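Local structure of cell wall surface anchor family protein (Streptococcus agalactiae serogroup V, 3PF2) at residues Ala200-Trp214 and Ile228-Ser242. The protein forms the shaft of a group B streptococcal pilus as its major (backbone) pilin, here represented by its calcium-binding C-terminal fragment. Residues are numbered along the deposited sequence; the frame is centred on the assembly and turned at random.
Sequences AEFDLLASDGTAVKW and IAGEAVTGQPIKLKS
Ala229 meets Glu201 with its methyl group, CB lying 3.8 Å from CD of the glutamate, whose chain is extended; a water bonds its OE2 and takes a weak bond from Gly230 N. Three residues on, Ala232 presses CB over one face of the Trp214 indole, 3.6 Å from the centroid of the five-membered ring. Next comes a type II turn, Val233 to Gln236, which clasps the tryptophan backbone at both ends: Gly235 N donates to Trp214 O, and Gln236 O accepts from Trp214 N. Ile238 then closes the sandwich from the opposite face of the indole, CG1 3.5 Å from the centroid of the five-membered ring of Trp214; having CG1 anti to the carbonyl carbon (chi1 -71°) leaves CG2 to pack on Leu204 CD2. Its backbone joins two parts of 200-214, N to Val212 O and O to Leu204 N, the latter almost straight at 178°. Here 239-241 pairs antiparallel with 201-206 in a sheet of the prealbumin-like domain, while Ala229 N bonds Lys239 O on its other side. Lys239 lays its aliphatic chain along Asp203, CE 3.3 Å from OD1, while its backbone N and Trp214 NE1 both donate to one water. Leu240 and Phe202 exchange two backbone bonds, the shorter 2.7 Å from Leu240 N to Phe202 O. Ser242 OG accepts from Ala200 N and bonds Leu197 O; its amide reaches Ala200 O.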
loop_
_atom_site.group_PDB
_atom_site.type_symbol
_atom_site.label_atom_id
_atom_site.label_comp_id
_atom_site.label_asym_id
_atom_site.label_seq_id
_atom_site.Cartn_x
_atom_site.Cartn_y
_atom_site.Cartn_z
ATOM N N ALA A 200 -1.403 -3.396 -32.139
ATOM C CA ALA A 200 -1.153 -1.992 -31.814
ATOM C C ALA A 200 -0.262 -1.976 -30.591
ATOM O O ALA A 200 -0.430 -2.806 -29.694
ATOM C CB ALA A 200 -2.459 -1.242 -31.547
ATOM N N GLU A 201 0.714 -1.073 -30.567
ATOM C CA GLU A 201 1.588 -0.928 -29.412
ATOM C C GLU A 201 1.520 0.478 -28.823
ATOM O O GLU A 201 1.369 1.470 -29.560
ATOM C CB GLU A 201 3.038 -1.324 -29.764
ATOM C CG GLU A 201 3.138 -2.775 -30.250
ATOM C CD GLU A 201 4.549 -3.240 -30.564
ATOM O OE1 GLU A 201 5.500 -2.442 -30.462
ATOM O OE2 GLU A 201 4.687 -4.429 -30.915
ATOM N N PHE A 202 1.615 0.548 -27.487
ATOM C CA PHE A 202 1.477 1.809 -26.757
ATOM C C PHE A 202 2.500 1.953 -25.640
ATOM O O PHE A 202 2.684 1.030 -24.834
ATOM C CB PHE A 202 0.064 1.934 -26.124
ATOM C CG PHE A 202 -1.063 1.657 -27.078
ATOM C CD1 PHE A 202 -1.737 2.705 -27.709
ATOM C CD2 PHE A 202 -1.465 0.348 -27.328
ATOM C CE1 PHE A 202 -2.785 2.449 -28.592
ATOM C CE2 PHE A 202 -2.499 0.080 -28.223
ATOM C CZ PHE A 202 -3.166 1.137 -28.840
ATOM N N ASP A 203 3.141 3.121 -25.572
ATOM C CA ASP A 203 3.872 3.521 -24.365
ATOM C C ASP A 203 2.893 3.976 -23.285
ATOM O O ASP A 203 2.011 4.796 -23.546
ATOM C CB ASP A 203 4.809 4.694 -24.641
ATOM C CG ASP A 203 5.963 4.339 -25.564
ATOM O OD1 ASP A 203 6.256 3.137 -25.771
ATOM O OD2 ASP A 203 6.585 5.299 -26.072
ATOM N N LEU A 204 3.074 3.472 -22.069
ATOM C CA LEU A 204 2.262 3.916 -20.932
ATOM C C LEU A 204 2.944 5.072 -20.212
ATOM O O LEU A 204 4.120 4.961 -19.801
ATOM C CB LEU A 204 1.995 2.758 -19.962
ATOM C CG LEU A 204 1.325 3.131 -18.624
ATOM C CD1 LEU A 204 -0.152 3.532 -18.784
ATOM C CD2 LEU A 204 1.474 1.981 -17.628
ATOM N N LEU A 205 2.205 6.174 -20.068
ATOM C CA LEU A 205 2.734 7.419 -19.493
ATOM C C LEU A 205 1.870 7.931 -18.334
ATOM O O LEU A 205 0.656 7.708 -18.292
ATOM C CB LEU A 205 2.778 8.512 -20.571
ATOM C CG LEU A 205 3.388 8.186 -21.944
ATOM C CD1 LEU A 205 3.200 9.360 -22.895
ATOM C CD2 LEU A 205 4.862 7.816 -21.822
ATOM N N ALA A 206 2.503 8.650 -17.410
ATOM C CA ALA A 206 1.776 9.446 -16.427
ATOM C C ALA A 206 1.133 10.648 -17.120
ATOM O O ALA A 206 1.396 10.905 -18.303
ATOM C CB ALA A 206 2.724 9.924 -15.343
ATOM N N SER A 207 0.298 11.386 -16.390
ATOM C CA SER A 207 -0.424 12.529 -16.960
ATOM C C SER A 207 0.539 13.606 -17.473
ATOM O O SER A 207 0.228 14.309 -18.444
ATOM C CB SER A 207 -1.413 13.122 -15.951
ATOM O OG SER A 207 -0.733 13.690 -14.852
ATOM N N ASP A 208 1.709 13.684 -16.838
ATOM C CA ASP A 208 2.745 14.663 -17.182
ATOM C C ASP A 208 3.671 14.194 -18.305
ATOM O O ASP A 208 4.683 14.843 -18.603
ATOM C CB ASP A 208 3.543 15.080 -15.929
ATOM C CG ASP A 208 4.494 14.003 -15.420
ATOM O OD1 ASP A 208 4.476 12.845 -15.888
ATOM O OD2 ASP A 208 5.291 14.322 -14.512
ATOM N N GLY A 209 3.323 13.069 -18.923
ATOM C CA GLY A 209 4.046 12.549 -20.081
ATOM C C GLY A 209 5.268 11.714 -19.750
ATOM O O GLY A 209 5.940 11.215 -20.644
ATOM N N THR A 210 5.555 11.551 -18.465
ATOM C CA THR A 210 6.693 10.752 -18.058
ATOM C C THR A 210 6.319 9.262 -18.071
ATOM O O THR A 210 5.212 8.887 -17.673
ATOM C CB THR A 210 7.267 11.247 -16.705
ATOM O OG1 THR A 210 8.660 10.944 -16.640
ATOM C CG2 THR A 210 6.570 10.629 -15.531
ATOM N N ALA A 211 7.233 8.426 -18.551
ATOM C CA ALA A 211 6.963 7.003 -18.694
ATOM C C ALA A 211 6.805 6.333 -17.346
ATOM O O ALA A 211 7.547 6.625 -16.395
ATOM C CB ALA A 211 8.059 6.320 -19.487
ATOM N N VAL A 212 5.816 5.451 -17.269
ATOM C CA VAL A 212 5.702 4.529 -16.154
ATOM C C VAL A 212 6.672 3.372 -16.413
ATOM O O VAL A 212 6.691 2.790 -17.508
ATOM C CB VAL A 212 4.262 4.009 -16.010
ATOM C CG1 VAL A 212 4.088 3.228 -14.717
ATOM C CG2 VAL A 212 3.258 5.188 -16.081
ATOM N N LYS A 213 7.484 3.054 -15.412
ATOM C CA LYS A 213 8.518 2.033 -15.575
ATOM C C LYS A 213 8.122 0.727 -14.918
ATOM O O LYS A 213 7.412 0.720 -13.897
ATOM C CB LYS A 213 9.857 2.520 -15.003
ATOM C CG LYS A 213 10.533 3.598 -15.846
ATOM C CD LYS A 213 11.852 4.074 -15.213
ATOM C CE LYS A 213 11.635 4.782 -13.887
ATOM N NZ LYS A 213 12.920 4.898 -13.143
ATOM N N TRP A 214 8.588 -0.372 -15.513
ATOM C CA TRP A 214 8.440 -1.691 -14.923
ATOM C C TRP A 214 9.263 -1.805 -13.659
ATOM O O TRP A 214 10.386 -1.280 -13.566
ATOM C CB TRP A 214 8.911 -2.794 -15.870
ATOM C CG TRP A 214 8.010 -3.099 -17.026
ATOM C CD1 TRP A 214 8.314 -2.955 -18.341
ATOM C CD2 TRP A 214 6.668 -3.624 -16.978
ATOM N NE1 TRP A 214 7.254 -3.346 -19.121
ATOM C CE2 TRP A 214 6.229 -3.757 -18.311
ATOM C CE3 TRP A 214 5.795 -3.979 -15.939
ATOM C CZ2 TRP A 214 4.951 -4.237 -18.641
ATOM C CZ3 TRP A 214 4.515 -4.459 -16.267
ATOM C CH2 TRP A 214 4.114 -4.582 -17.610
ATOM N N ILE A 228 1.685 -7.350 -23.601
ATOM C CA ILE A 228 2.941 -6.632 -23.386
ATOM C C ILE A 228 3.732 -6.569 -24.690
ATOM O O ILE A 228 3.987 -7.603 -25.314
ATOM C CB ILE A 228 3.788 -7.305 -22.266
ATOM C CG1 ILE A 228 2.988 -7.368 -20.955
ATOM C CG2 ILE A 228 5.109 -6.559 -22.058
ATOM C CD1 ILE A 228 3.628 -8.197 -19.870
ATOM N N ALA A 229 4.094 -5.357 -25.102
ATOM C CA ALA A 229 4.936 -5.154 -26.278
ATOM C C ALA A 229 6.387 -5.465 -25.927
ATOM O O ALA A 229 7.003 -4.780 -25.101
ATOM C CB ALA A 229 4.795 -3.726 -26.801
ATOM N N GLY A 230 6.915 -6.518 -26.541
ATOM C CA GLY A 230 8.300 -6.923 -26.331
ATOM C C GLY A 230 8.503 -7.560 -24.975
ATOM O O GLY A 230 7.601 -8.191 -24.426
ATOM N N GLU A 231 9.693 -7.377 -24.419
ATOM C CA GLU A 231 10.035 -8.024 -23.173
ATOM C C GLU A 231 10.014 -7.008 -22.044
ATOM O O GLU A 231 10.585 -5.919 -22.164
ATOM C CB GLU A 231 11.400 -8.727 -23.286
ATOM C CG GLU A 231 11.491 -9.765 -24.426
ATOM C CD GLU A 231 10.541 -10.941 -24.244
ATOM O OE1 GLU A 231 10.587 -11.607 -23.188
ATOM O OE2 GLU A 231 9.748 -11.209 -25.166
ATOM N N ALA A 232 9.331 -7.364 -20.962
ATOM C CA ALA A 232 9.213 -6.505 -19.790
ATOM C C ALA A 232 10.338 -6.786 -18.799
ATOM O O ALA A 232 10.447 -7.902 -18.273
ATOM C CB ALA A 232 7.869 -6.715 -19.125
ATOM N N VAL A 233 11.171 -5.770 -18.555
ATOM C CA VAL A 233 12.233 -5.844 -17.542
ATOM C C VAL A 233 12.319 -4.553 -16.733
ATOM O O VAL A 233 12.230 -3.456 -17.294
ATOM C CB VAL A 233 13.647 -6.110 -18.141
ATOM C CG1 VAL A 233 14.407 -7.117 -17.261
ATOM C CG2 VAL A 233 13.585 -6.589 -19.601
ATOM N N THR A 234 12.520 -4.706 -15.422
ATOM C CA THR A 234 12.655 -3.596 -14.467
ATOM C C THR A 234 13.562 -2.462 -14.953
ATOM O O THR A 234 14.658 -2.703 -15.476
ATOM C CB THR A 234 13.122 -4.119 -13.086
ATOM O OG1 THR A 234 12.138 -5.023 -12.578
ATOM C CG2 THR A 234 13.306 -2.983 -12.077
ATOM N N GLY A 235 13.072 -1.231 -14.793
ATOM C CA GLY A 235 13.833 -0.020 -15.107
ATOM C C GLY A 235 13.550 0.539 -16.487
ATOM O O GLY A 235 13.955 1.659 -16.802
ATOM N N GLN A 236 12.857 -0.248 -17.308
ATOM C CA GLN A 236 12.525 0.149 -18.675
ATOM C C GLN A 236 11.072 0.631 -18.775
ATOM O O GLN A 236 10.248 0.253 -17.946
ATOM C CB GLN A 236 12.781 -1.017 -19.647
ATOM C CG GLN A 236 14.260 -1.448 -19.760
ATOM C CD GLN A 236 15.191 -0.296 -20.108
ATOM O OE1 GLN A 236 16.087 0.040 -19.336
ATOM N NE2 GLN A 236 14.983 0.313 -21.268
ATOM N N PRO A 237 10.761 1.470 -19.786
ATOM C CA PRO A 237 9.382 1.981 -19.888
ATOM C C PRO A 237 8.372 0.861 -20.145
ATOM O O PRO A 237 8.696 -0.135 -20.815
ATOM C CB PRO A 237 9.444 2.938 -21.086
ATOM C CG PRO A 237 10.912 3.234 -21.286
ATOM C CD PRO A 237 11.618 1.994 -20.867
ATOM N N ILE A 238 7.163 1.020 -19.610
ATOM C CA ILE A 238 6.080 0.057 -19.858
ATOM C C ILE A 238 5.506 0.289 -21.252
ATOM O O ILE A 238 5.126 1.405 -21.604
ATOM C CB ILE A 238 4.975 0.137 -18.773
ATOM C CG1 ILE A 238 5.497 -0.439 -17.452
ATOM C CG2 ILE A 238 3.694 -0.619 -19.220
ATOM C CD1 ILE A 238 4.627 -0.216 -16.254
ATOM N N LYS A 239 5.462 -0.777 -22.044
ATOM C CA LYS A 239 4.903 -0.720 -23.391
ATOM C C LYS A 239 3.923 -1.874 -23.516
ATOM O O LYS A 239 4.260 -3.004 -23.191
ATOM C CB LYS A 239 6.007 -0.812 -24.458
ATOM C CG LYS A 239 7.104 0.228 -24.281
ATOM C CD LYS A 239 8.195 0.110 -25.334
ATOM C CE LYS A 239 9.051 1.373 -25.390
ATOM N NZ LYS A 239 9.824 1.612 -24.134
ATOM N N LEU A 240 2.708 -1.571 -23.965
ATOM C CA LEU A 240 1.614 -2.539 -24.028
ATOM C C LEU A 240 1.240 -2.834 -25.477
ATOM O O LEU A 240 1.630 -2.095 -26.380
ATOM C CB LEU A 240 0.395 -2.010 -23.265
ATOM C CG LEU A 240 0.624 -1.580 -21.810
ATOM C CD1 LEU A 240 -0.648 -0.968 -21.229
ATOM C CD2 LEU A 240 1.078 -2.760 -20.967
ATOM N N LYS A 241 0.487 -3.911 -25.689
ATOM C CA LYS A 241 0.167 -4.390 -27.032
ATOM C C LYS A 241 -1.265 -4.923 -27.055
ATOM O O LYS A 241 -1.705 -5.560 -26.101
ATOM C CB LYS A 241 1.177 -5.494 -27.389
ATOM C CG LYS A 241 0.955 -6.322 -28.625
ATOM C CD LYS A 241 2.046 -7.407 -28.740
ATOM C CE LYS A 241 1.619 -8.734 -28.098
ATOM N NZ LYS A 241 2.776 -9.627 -27.754
ATOM N N SER A 242 -2.003 -4.669 -28.131
ATOM C CA SER A 242 -3.303 -5.314 -28.256
ATOM C C SER A 242 -3.135 -6.761 -28.730
ATOM O O SER A 242 -2.337 -7.046 -29.644
ATOM C CB SER A 242 -4.265 -4.527 -29.161
ATOM O OG SER A 242 -3.767 -4.401 -30.478
HETATM O O HOH W 1 5.738 -6.614 -29.438
HETATM O O HOH W 2 6.298 4.005 -21.406
HETATM O O HOH W 3 6.935 -3.443 -21.988
#